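Long-range contact in 2-oxoglutarate dehydrogenase E3 component (Thermus thermophilus, PDB 2YQU), which probably oxidises the dihydrolipoyl groups of a 2-oxo acid dehydrogenase complex with NAD(+), using one bound FAD per subunit: residues T227-T232 / V243-G248. Sequence-based numbering, arbitrary orientation.
Sequences TGVRVT and VELEGG
Arg-230 and Glu-246 face each other where the antiparallel hairpin of strands 231-237 and 240-245 opens out, a worked example of one residue pair joined through both backbone and side chains. Glu-246 N donates a nearly straight bond of 2.9 Å to Arg-230 O, and Thr-232 N returns one to Glu-244 O; these flank the non-hydrogen-bonded pair Val-231/Leu-245. From there the Glu-246 side chain can be followed outward. Its CB lies 3.7 Å from Arg-230 O, brushes Thr-232 CG2 and sits over one face of the guanidinium. CG, carried anti to the backbone N (chi1 166°), passes Arg-230 NH2 and continues in an extended chain to the carboxylate. There OE1 meets Arg-230 NH2 at 3.2 Å in a salt bridge and OE2 meets Arg-230 NE, both bonds weak. Because the guanidinium and carboxylate planes stand 80° apart, the pairing is not a flat bidentate one. On the other side of the hairpin, Leu-245 CD2 packs 3.5 Å from Val-229 CG1 and also meets Val-231 CG2; both Leu-245 and Val-231 touch Leu-196 of the parallel sheet. Val-231 is also an NAD(+)-binding residue, although this chain holds no NAD(+). The chemistry thus divides in two: backbone bonds and apolar packing against the domain's parallel sheet define the pairing, whereas the exposed, long charge pair probably adds only modestly.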
loop_
_atom_site.group_PDB
_atom_site.type_symbol
_atom_site.label_atom_id
_atom_site.label_comp_id
_atom_site.label_asym_id
_atom_site.label_seq_id
_atom_site.Cartn_x
_atom_site.Cartn_y
_atom_site.Cartn_z
ATOM N N THR A 227 -12.936 13.405 25.347
ATOM C CA THR A 227 -14.231 12.829 25.017
ATOM C C THR A 227 -15.197 13.007 26.188
ATOM O O THR A 227 -14.792 13.418 27.281
ATOM C CB THR A 227 -14.082 11.343 24.667
ATOM O OG1 THR A 227 -13.515 10.631 25.775
ATOM C CG2 THR A 227 -13.081 11.152 23.523
ATOM N N GLY A 228 -16.475 12.709 25.959
ATOM C CA GLY A 228 -17.490 12.864 26.991
ATOM C C GLY A 228 -17.722 14.304 27.430
ATOM O O GLY A 228 -18.113 14.548 28.570
ATOM N N VAL A 229 -17.508 15.250 26.516
ATOM C CA VAL A 229 -17.593 16.679 26.803
ATOM C C VAL A 229 -18.612 17.324 25.860
ATOM O O VAL A 229 -18.496 17.215 24.641
ATOM C CB VAL A 229 -16.212 17.350 26.618
ATOM C CG1 VAL A 229 -16.316 18.871 26.583
ATOM C CG2 VAL A 229 -15.251 16.894 27.724
ATOM N N ARG A 230 -19.600 17.994 26.436
ATOM C CA ARG A 230 -20.601 18.704 25.649
ATOM C C ARG A 230 -20.272 20.193 25.535
ATOM O O ARG A 230 -20.314 20.932 26.518
ATOM C CB ARG A 230 -21.990 18.538 26.262
ATOM C CG ARG A 230 -23.088 19.152 25.401
ATOM C CD ARG A 230 -24.471 18.613 25.694
ATOM N NE ARG A 230 -25.003 19.129 26.948
ATOM C CZ ARG A 230 -25.621 20.299 27.094
ATOM N NH1 ARG A 230 -25.792 21.122 26.067
ATOM N NH2 ARG A 230 -26.076 20.651 28.280
ATOM N N VAL A 231 -19.975 20.629 24.319
ATOM C CA VAL A 231 -19.784 22.043 24.029
ATOM C C VAL A 231 -21.158 22.712 23.975
ATOM O O VAL A 231 -22.075 22.213 23.320
ATOM C CB VAL A 231 -19.042 22.243 22.688
ATOM C CG1 VAL A 231 -18.975 23.721 22.321
ATOM C CG2 VAL A 231 -17.648 21.635 22.763
ATOM N N THR A 232 -21.292 23.831 24.682
ATOM C CA THR A 232 -22.562 24.546 24.779
ATOM C C THR A 232 -22.554 25.860 24.003
ATOM O O THR A 232 -23.620 26.400 23.704
ATOM C CB THR A 232 -22.913 24.819 26.247
ATOM O OG1 THR A 232 -21.797 25.408 26.922
ATOM C CG2 THR A 232 -23.172 23.529 26.994
ATOM N N VAL A 243 -14.760 28.724 23.694
ATOM C CA VAL A 243 -15.562 27.520 23.628
ATOM C C VAL A 243 -16.046 27.246 25.042
ATOM O O VAL A 243 -15.247 26.958 25.922
ATOM C CB VAL A 243 -14.731 26.311 23.138
ATOM C CG1 VAL A 243 -15.594 25.043 23.102
ATOM C CG2 VAL A 243 -14.108 26.600 21.770
ATOM N N GLU A 244 -17.350 27.352 25.264
ATOM C CA GLU A 244 -17.922 27.064 26.572
ATOM C C GLU A 244 -18.357 25.605 26.637
ATOM O O GLU A 244 -18.895 25.069 25.666
ATOM C CB GLU A 244 -19.101 27.999 26.845
ATOM C CG GLU A 244 -18.719 29.470 26.842
ATOM C CD GLU A 244 -19.919 30.403 26.873
ATOM O OE1 GLU A 244 -19.757 31.582 26.512
ATOM O OE2 GLU A 244 -21.024 29.970 27.250
ATOM N N LEU A 245 -18.099 24.968 27.776
ATOM C CA LEU A 245 -18.490 23.583 28.019
ATOM C C LEU A 245 -19.591 23.518 29.067
ATOM O O LEU A 245 -19.700 24.391 29.916
ATOM C CB LEU A 245 -17.298 22.759 28.514
ATOM C CG LEU A 245 -16.008 22.796 27.696
ATOM C CD1 LEU A 245 -14.965 21.902 28.343
ATOM C CD2 LEU A 245 -16.271 22.370 26.264
ATOM N N GLU A 246 -20.387 22.458 29.012
ATOM C CA GLU A 246 -21.385 22.193 30.036
ATOM C C GLU A 246 -20.703 22.129 31.401
ATOM O O GLU A 246 -19.730 21.395 31.577
ATOM C CB GLU A 246 -22.108 20.875 29.754
ATOM C CG GLU A 246 -22.918 20.370 30.934
ATOM C CD GLU A 246 -23.912 19.299 30.554
ATOM O OE1 GLU A 246 -25.050 19.367 31.048
ATOM O OE2 GLU A 246 -23.561 18.390 29.775
ATOM N N GLY A 247 -21.217 22.911 32.350
ATOM C CA GLY A 247 -20.669 22.981 33.693
ATOM C C GLY A 247 -19.925 24.269 34.017
ATOM O O GLY A 247 -19.646 24.516 35.186
ATOM N N GLY A 248 -19.581 25.070 33.005
ATOM C CA GLY A 248 -18.972 26.379 33.216
ATOM C C GLY A 248 -17.578 26.613 32.645
ATOM O O GLY A 248 -17.147 27.765 32.537
HETATM O O HOH W 1 -18.987 18.858 29.565
HETATM O O HOH W 2 -22.593 27.937 27.326
#